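Local coordinates for protein phytase (Citrobacter braakii, PDB 3ZHC) that belongs to branch 2 of the histidine phosphatase superfamily, whose members pair an alpha/beta domain with a smaller, mainly helical one, at residues Asn272-Phe275 / Asp276-Arg280. The protein carries 2 engineered substitutions. Numbering follows the deposited sequence. Where two conformers were deposited one is given.
Sequences NAQF and DLLQR
With CG of Gln279 set beside its own backbone N and anti to the carbonyl carbon (chi1 -56°), the first part of this side chain runs alongside that of Phe275 one turn earlier, both pointing the same way. Gln279 CG comes 4.2 Å from Phe275 CD2, an oblique approach to the ring, and a bend at chi2 turns the amide 47° from the ring plane and carries it off to Asn330, whose ND2 bonds Gln279 OE1. Leu278 rests on the backbone one turn back, its CG lying 3.6 Å from Gln274 O.

The backbone beneath widens at its last turn. Leu277 N to Ala273 O (3.1 Å) and Leu278 N to Gln274 O (2.9 Å) are nearly straight alpha-helical bonds. One residue on, Phe275 O takes Gln279 N at 2.8 Å, from above the carbonyl plane, and also a weak bond from Arg280 N at 3.1 Å. That second, i to i+5 bond marks the wider pi-type turn over 276-280, in the last part of the helix.

On another side of this turn, Asp276 has its carboxylate anti to its backbone N (chi1 -169°), and Arg280 NE reaches OD1 of Asp276 at 3.1 Å in a salt bridge whose hydrogen bond is weak. The same oxygen also pairs with Arg169, so two arginines share it, while Arg280 NH1 bonds Ser332.

Helix 260-280 packs against three others: Gln274 and Phe275 touch Ser236 of helix 231-247, Leu277 meets Ile166 of helix 159-169, and Gln279 and Arg280 lie on Ala329 of helix 325-335, which follows strand 318-323 of the mixed sheet.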
# COMPACT_ATOMS: atom_id res chain seq x y z
N ASN B 272 5.42 -5.65 -9.43
CA ASN B 272 4.59 -6.34 -8.44
C ASN B 272 3.18 -6.60 -8.94
O ASN B 272 2.65 -7.64 -8.68
CB ASN B 272 4.54 -5.57 -7.11
CG ASN B 272 5.86 -5.59 -6.36
OD1 ASN B 272 6.58 -6.59 -6.34
ND2 ASN B 272 6.19 -4.47 -5.73
N ALA B 273 2.61 -5.62 -9.67
CA ALA B 273 1.28 -5.76 -10.27
C ALA B 273 1.26 -6.76 -11.42
O ALA B 273 0.27 -7.45 -11.59
CB ALA B 273 0.73 -4.39 -10.74
N GLN B 274 2.34 -6.84 -12.21
CA GLN B 274 2.35 -7.81 -13.33
C GLN B 274 2.45 -9.24 -12.75
O GLN B 274 1.76 -10.15 -13.24
CB GLN B 274 3.43 -7.54 -14.36
CG GLN B 274 2.92 -7.87 -15.77
CD GLN B 274 3.91 -8.63 -16.57
OE1 GLN B 274 3.70 -8.91 -17.75
NE2 GLN B 274 5.01 -9.00 -15.93
N PHE B 275 3.28 -9.42 -11.72
CA PHE B 275 3.39 -10.72 -11.00
C PHE B 275 2.06 -11.08 -10.29
O PHE B 275 1.71 -12.25 -10.19
CB PHE B 275 4.58 -10.71 -10.00
CG PHE B 275 5.87 -11.18 -10.60
CD1 PHE B 275 6.45 -10.49 -11.64
CD2 PHE B 275 6.49 -12.33 -10.14
CE1 PHE B 275 7.67 -10.95 -12.23
CE2 PHE B 275 7.66 -12.78 -10.69
CZ PHE B 275 8.27 -12.07 -11.75
N ASP B 276 1.34 -10.06 -9.81
CA ASP B 276 0.05 -10.26 -9.20
C ASP B 276 -0.93 -10.89 -10.22
O ASP B 276 -1.56 -11.93 -9.95
CB ASP B 276 -0.49 -8.94 -8.67
CG ASP B 276 -1.72 -9.11 -7.79
OD1 ASP B 276 -2.03 -10.24 -7.34
OD2 ASP B 276 -2.38 -8.08 -7.54
N LEU B 277 -1.03 -10.27 -11.40
CA LEU B 277 -1.88 -10.77 -12.48
C LEU B 277 -1.43 -12.14 -13.00
O LEU B 277 -2.23 -13.07 -13.07
CB LEU B 277 -1.91 -9.77 -13.66
CG LEU B 277 -2.61 -8.44 -13.44
CD1 LEU B 277 -2.56 -7.64 -14.72
CD2 LEU B 277 -4.09 -8.63 -12.96
N LEU B 278 -0.17 -12.27 -13.37
CA LEU B 278 0.32 -13.50 -14.05
C LEU B 278 0.67 -14.68 -13.14
O LEU B 278 0.64 -15.82 -13.61
CB LEU B 278 1.52 -13.18 -14.98
CG LEU B 278 1.26 -12.20 -16.14
CD1 LEU B 278 2.56 -12.04 -16.97
CD2 LEU B 278 0.07 -12.62 -17.05
N GLN B 279 0.99 -14.41 -11.86
CA GLN B 279 1.43 -15.49 -10.93
C GLN B 279 0.60 -15.67 -9.65
O GLN B 279 0.61 -16.77 -9.08
CB GLN B 279 2.89 -15.26 -10.54
CG GLN B 279 3.87 -15.17 -11.77
CD GLN B 279 4.05 -16.50 -12.52
OE1 GLN B 279 3.58 -17.57 -12.08
NE2 GLN B 279 4.74 -16.44 -13.66
N ARG B 280 -0.10 -14.62 -9.19
CA ARG B 280 -0.93 -14.73 -7.96
C ARG B 280 -2.45 -15.01 -8.23
O ARG B 280 -3.15 -15.46 -7.32
CB ARG B 280 -0.79 -13.51 -7.07
CG ARG B 280 0.66 -13.11 -6.71
CD ARG B 280 0.77 -12.36 -5.35
NE ARG B 280 -0.42 -11.57 -5.09
CZ ARG B 280 -1.36 -11.80 -4.16
NH1 ARG B 280 -1.29 -12.82 -3.27
NH2 ARG B 280 -2.40 -10.96 -4.09